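Local coordinates for probable glucarate dehydratase (PDB 3VDG), which probably dehydrates glucarate or a related acid sugar, as a metal-dependent member of the enolase superfamily, at residues 28-42 with 54-67. Sequence-based numbering, arbitrary orientation.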
loop_
_atom_site.group_PDB
_atom_site.type_symbol
_atom_site.label_atom_id
_atom_site.label_comp_id
_atom_site.label_asym_id
_atom_site.label_seq_id
_atom_site.Cartn_x
_atom_site.Cartn_y
_atom_site.Cartn_z
ATOM N N ILE A 28 -19.683 10.578 10.326
ATOM C CA ILE A 28 -19.187 10.298 11.681
ATOM C C ILE A 28 -17.797 10.900 11.820
ATOM O O ILE A 28 -16.848 10.496 11.149
ATOM C CB ILE A 28 -19.195 8.796 12.023
ATOM C CG1 ILE A 28 -18.452 8.537 13.348
ATOM C CG2 ILE A 28 -18.652 7.956 10.867
ATOM C CD1 ILE A 28 -18.685 7.127 13.850
ATOM N N ARG A 29 -17.691 11.903 12.668
ATOM C CA ARG A 29 -16.511 12.722 12.680
ATOM C C ARG A 29 -16.005 12.927 14.105
ATOM O O ARG A 29 -16.726 12.705 15.089
ATOM C CB ARG A 29 -16.774 14.054 11.966
ATOM C CG ARG A 29 -17.897 14.894 12.576
ATOM C CD ARG A 29 -17.367 15.777 13.700
ATOM N NE ARG A 29 -18.372 16.732 14.174
ATOM C CZ ARG A 29 -18.124 17.709 15.040
ATOM N NH1 ARG A 29 -16.896 17.884 15.531
ATOM N NH2 ARG A 29 -19.094 18.543 15.388
ATOM N N ILE A 30 -14.759 13.347 14.200
ATOM C CA ILE A 30 -14.075 13.447 15.473
ATOM C C ILE A 30 -14.536 14.696 16.226
ATOM O O ILE A 30 -14.603 15.781 15.636
ATOM C CB ILE A 30 -12.552 13.538 15.217
ATOM C CG1 ILE A 30 -12.054 12.206 14.620
ATOM C CG2 ILE A 30 -11.812 13.925 16.506
ATOM C CD1 ILE A 30 -10.706 12.312 13.910
ATOM N N THR A 31 -14.834 14.542 17.519
ATOM C CA THR A 31 -15.199 15.688 18.351
ATOM C C THR A 31 -14.071 16.064 19.319
ATOM O O THR A 31 -14.027 17.168 19.834
ATOM C CB THR A 31 -16.494 15.426 19.137
ATOM O OG1 THR A 31 -16.352 14.220 19.892
ATOM C CG2 THR A 31 -17.703 15.306 18.176
ATOM N N GLY A 32 -13.135 15.151 19.546
ATOM C CA GLY A 32 -12.046 15.412 20.484
ATOM C C GLY A 32 -11.269 14.139 20.743
ATOM O O GLY A 32 -11.664 13.064 20.288
ATOM N N ALA A 33 -10.143 14.265 21.443
ATOM C CA ALA A 33 -9.384 13.104 21.887
ATOM C C ALA A 33 -8.942 13.311 23.328
ATOM O O ALA A 33 -8.536 14.406 23.717
ATOM C CB ALA A 33 -8.171 12.897 21.009
ATOM N N ARG A 34 -9.036 12.252 24.115
ATOM C CA ARG A 34 -8.497 12.227 25.471
ATOM C C ARG A 34 -7.210 11.403 25.435
ATOM O O ARG A 34 -7.239 10.236 25.054
ATOM C CB ARG A 34 -9.515 11.567 26.403
ATOM C CG ARG A 34 -10.774 12.414 26.579
ATOM C CD ARG A 34 -11.863 11.630 27.273
ATOM N NE ARG A 34 -12.525 10.697 26.368
ATOM C CZ ARG A 34 -13.121 9.583 26.782
ATOM N NH1 ARG A 34 -13.125 9.277 28.070
ATOM N NH2 ARG A 34 -13.711 8.775 25.922
ATOM N N VAL A 35 -6.091 12.027 25.793
ATOM C CA VAL A 35 -4.785 11.359 25.844
ATOM C C VAL A 35 -4.396 11.121 27.313
ATOM O O VAL A 35 -4.274 12.072 28.080
ATOM C CB VAL A 35 -3.690 12.221 25.172
ATOM C CG1 VAL A 35 -2.345 11.487 25.179
ATOM C CG2 VAL A 35 -4.098 12.602 23.758
ATOM N N THR A 36 -4.213 9.861 27.702
ATOM C CA THR A 36 -3.920 9.503 29.090
ATOM C C THR A 36 -2.566 8.797 29.186
ATOM O O THR A 36 -2.434 7.644 28.766
ATOM C CB THR A 36 -4.988 8.537 29.654
ATOM O OG1 THR A 36 -6.288 9.105 29.465
ATOM C CG2 THR A 36 -4.776 8.284 31.155
ATOM N N PRO A 37 -1.556 9.476 29.752
ATOM C CA PRO A 37 -0.287 8.754 29.948
ATOM C C PRO A 37 -0.410 7.725 31.078
ATOM O O PRO A 37 -1.084 7.979 32.073
ATOM C CB PRO A 37 0.733 9.879 30.253
ATOM C CG PRO A 37 -0.072 11.086 30.610
ATOM C CD PRO A 37 -1.474 10.915 30.082
ATOM N N VAL A 38 0.180 6.545 30.896
ATOM C CA VAL A 38 0.142 5.493 31.902
ATOM C C VAL A 38 1.554 4.956 32.130
ATOM O O VAL A 38 2.443 5.168 31.299
ATOM C CB VAL A 38 -0.766 4.335 31.458
ATOM C CG1 VAL A 38 -2.201 4.841 31.282
ATOM C CG2 VAL A 38 -0.233 3.711 30.161
ATOM N N ALA A 39 1.766 4.266 33.248
ATOM C CA ALA A 39 3.061 3.619 33.515
ATOM C C ALA A 39 2.792 2.260 34.129
ATOM O O ALA A 39 1.870 2.094 34.931
ATOM C CB ALA A 39 3.930 4.486 34.433
ATOM N N PHE A 40 3.574 1.270 33.723
ATOM C CA PHE A 40 3.428 -0.073 34.239
ATOM C C PHE A 40 4.808 -0.659 34.542
ATOM O O PHE A 40 5.784 -0.308 33.895
ATOM C CB PHE A 40 2.660 -0.960 33.242
ATOM C CG PHE A 40 3.214 -0.932 31.837
ATOM C CD1 PHE A 40 2.846 0.063 30.951
ATOM C CD2 PHE A 40 4.071 -1.929 31.390
ATOM C CE1 PHE A 40 3.342 0.086 29.660
ATOM C CE2 PHE A 40 4.572 -1.909 30.091
ATOM C CZ PHE A 40 4.204 -0.897 29.228
ATOM N N ALA A 41 4.867 -1.535 35.537
ATOM C CA ALA A 41 6.117 -2.141 36.004
ATOM C C ALA A 41 6.849 -2.905 34.920
ATOM O O ALA A 41 6.246 -3.647 34.123
ATOM C CB ALA A 41 5.868 -3.055 37.198
ATOM N N ASP A 42 8.168 -2.736 34.927
ATOM C CA ASP A 42 9.055 -3.359 33.932
ATOM C C ASP A 42 10.285 -3.828 34.706
ATOM O O ASP A 42 10.785 -3.087 35.562
ATOM C CB ASP A 42 9.491 -2.292 32.922
ATOM C CG ASP A 42 9.979 -2.884 31.585
ATOM O OD1 ASP A 42 9.702 -4.074 31.294
ATOM O OD2 ASP A 42 10.618 -2.134 30.810
ATOM N N PRO A 54 12.226 1.141 35.980
ATOM C CA PRO A 54 11.250 0.293 36.696
ATOM C C PRO A 54 9.793 0.445 36.221
ATOM O O PRO A 54 8.949 -0.394 36.546
ATOM C CB PRO A 54 11.372 0.740 38.163
ATOM C CG PRO A 54 12.191 1.986 38.151
ATOM C CD PRO A 54 12.998 2.001 36.888
ATOM N N TYR A 55 9.496 1.530 35.515
ATOM C CA TYR A 55 8.216 1.650 34.808
ATOM C C TYR A 55 8.440 2.046 33.356
ATOM O O TYR A 55 9.287 2.897 33.044
ATOM C CB TYR A 55 7.309 2.680 35.472
ATOM C CG TYR A 55 7.032 2.320 36.894
ATOM C CD1 TYR A 55 5.950 1.512 37.218
ATOM C CD2 TYR A 55 7.890 2.727 37.912
ATOM C CE1 TYR A 55 5.697 1.149 38.531
ATOM C CE2 TYR A 55 7.649 2.368 39.230
ATOM C CZ TYR A 55 6.559 1.572 39.527
ATOM O OH TYR A 55 6.306 1.207 40.820
ATOM N N ALA A 56 7.661 1.420 32.483
ATOM C CA ALA A 56 7.609 1.778 31.073
ATOM C C ALA A 56 6.414 2.731 30.906
ATOM O O ALA A 56 5.407 2.575 31.606
ATOM C CB ALA A 56 7.401 0.520 30.243
ATOM N N LEU A 57 6.523 3.694 29.991
ATOM C CA LEU A 57 5.456 4.696 29.773
ATOM C C LEU A 57 4.730 4.492 28.440
ATOM O O LEU A 57 5.366 4.187 27.439
ATOM C CB LEU A 57 6.061 6.104 29.741
ATOM C CG LEU A 57 6.976 6.547 30.880
ATOM C CD1 LEU A 57 7.472 7.966 30.599
ATOM C CD2 LEU A 57 6.282 6.442 32.219
ATOM N N ARG A 58 3.409 4.662 28.422
ATOM C CA ARG A 58 2.639 4.690 27.159
ATOM C C ARG A 58 1.573 5.774 27.286
ATOM O O ARG A 58 1.288 6.243 28.402
ATOM C CB ARG A 58 1.980 3.339 26.866
ATOM C CG ARG A 58 2.953 2.167 26.828
ATOM C CD ARG A 58 3.833 2.187 25.591
ATOM N NE ARG A 58 3.116 1.692 24.411
ATOM C CZ ARG A 58 3.654 1.626 23.209
ATOM N NH1 ARG A 58 4.920 2.025 23.019
ATOM N NH2 ARG A 58 2.931 1.163 22.199
ATOM N N ALA A 59 1.037 6.218 26.152
ATOM C CA ALA A 59 -0.081 7.165 26.141
ATOM C C ALA A 59 -1.254 6.459 25.476
ATOM O O ALA A 59 -1.111 5.862 24.409
ATOM C CB ALA A 59 0.283 8.444 25.392
ATOM N N VAL A 60 -2.393 6.480 26.144
ATOM C CA VAL A 60 -3.631 5.910 25.604
ATOM C C VAL A 60 -4.429 7.021 24.956
ATOM O O VAL A 60 -4.658 8.089 25.570
ATOM C CB VAL A 60 -4.457 5.264 26.720
ATOM C CG1 VAL A 60 -5.864 4.912 26.218
ATOM C CG2 VAL A 60 -3.730 4.024 27.253
ATOM N N ILE A 61 -4.824 6.798 23.704
ATOM C CA ILE A 61 -5.685 7.723 22.976
ATOM C C ILE A 61 -7.099 7.184 22.975
ATOM O O ILE A 61 -7.335 6.040 22.594
ATOM C CB ILE A 61 -5.245 7.947 21.502
ATOM C CG1 ILE A 61 -4.075 8.931 21.415
ATOM C CG2 ILE A 61 -6.377 8.562 20.679
ATOM C CD1 ILE A 61 -2.777 8.387 21.952
ATOM N N GLN A 62 -8.035 8.012 23.430
ATOM C CA GLN A 62 -9.461 7.706 23.290
ATOM C C GLN A 62 -9.983 8.760 22.333
ATOM O O GLN A 62 -9.961 9.963 22.634
ATOM C CB GLN A 62 -10.175 7.774 24.642
ATOM C CG GLN A 62 -10.034 6.505 25.476
ATOM C CD GLN A 62 -10.483 6.704 26.919
ATOM O OE1 GLN A 62 -9.925 7.528 27.640
ATOM N NE2 GLN A 62 -11.490 5.949 27.339
ATOM N N LEU A 63 -10.386 8.325 21.144
ATOM C CA LEU A 63 -10.747 9.269 20.094
ATOM C C LEU A 63 -12.274 9.286 20.044
ATOM O O LEU A 63 -12.894 8.275 19.720
ATOM C CB LEU A 63 -10.161 8.814 18.748
ATOM C CG LEU A 63 -10.498 9.726 17.567
ATOM C CD1 LEU A 63 -9.754 11.038 17.724
ATOM C CD2 LEU A 63 -10.154 9.092 16.221
ATOM N N ASP A 64 -12.864 10.432 20.379
ATOM C CA ASP A 64 -14.316 10.569 20.516
ATOM C C ASP A 64 -14.967 11.137 19.253
ATOM O O ASP A 64 -14.380 11.985 18.576
ATOM C CB ASP A 64 -14.610 11.478 21.712
ATOM C CG ASP A 64 -14.073 10.892 23.020
ATOM O OD1 ASP A 64 -14.262 9.678 23.246
ATOM O OD2 ASP A 64 -13.458 11.634 23.813
ATOM N N THR A 65 -16.178 10.676 18.944
ATOM C CA THR A 65 -16.874 11.082 17.711
ATOM C C THR A 65 -18.293 11.583 18.015
ATOM O O THR A 65 -18.827 11.341 19.097
ATOM C CB THR A 65 -17.024 9.907 16.724
ATOM O OG1 THR A 65 -17.890 8.918 17.301
ATOM C CG2 THR A 65 -15.666 9.279 16.389
ATOM N N ASP A 66 -18.923 12.230 17.037
ATOM C CA ASP A 66 -20.275 12.754 17.252
ATOM C C ASP A 66 -21.319 11.643 17.206
ATOM O O ASP A 66 -22.494 11.883 17.467
ATOM C CB ASP A 66 -20.609 13.878 16.252
ATOM C CG ASP A 66 -20.590 13.401 14.791
ATOM O OD1 ASP A 66 -20.116 12.272 14.511
ATOM O OD2 ASP A 66 -21.069 14.155 13.915
ATOM N N ALA A 67 -20.893 10.423 16.888
ATOM C CA ALA A 67 -21.775 9.254 16.967
ATOM C C ALA A 67 -21.737 8.648 18.376
ATOM O O ALA A 67 -22.390 7.645 18.648
ATOM C CB ALA A 67 -21.359 8.204 15.945
HETATM O O HOH W 1 -21.240 17.081 13.814
HETATM O O HOH W 2 -18.354 13.466 21.424
HETATM O O HOH W 3 -7.331 8.377 27.162
#
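R34 lays its guanidinium across the side-chain amide of Q62, the two planes 29° apart with OE1 of Q62 over one face, and turns its edge to D64. A bend at chi3 (-78°) brings the group side-on to the carboxylate: NE reaches D64 OD2 at 2.9 Å and NH2 reaches D64 OD1 at 2.9 Å, each through a syn lone pair, the planes nearly coplanar. D64 OD1 also bonds T70 OG1, and Q62 NE2 bonds E407 OE2, so each partner of R34 has a second polar contact. A water lies 2.6 Å from T36 OG1, near R34 O and Q62 OE1.

Farther along this face the F40 ring receives A56 CB on one side, 4.0 Å from its centroid, and R58 CG at its edge, 3.5 Å from CE1; the R58 guanidinium forms a salt bridge with E74 through NE and a hydrogen bond with S351 through NH2. On the reverse face A33, V35, I61 and L63 pack against helices 79-92 and 131-151. Paired backbone bonds run from R34 to F40, while a classic beta bulge sets T31 and G32 together opposite D64, shifting the register by one. Strands 30-41 and 55-65 form a long, twisted antiparallel hairpin, two strands of the three-stranded meander characteristic of the enolase-superfamily N-terminal capping domain.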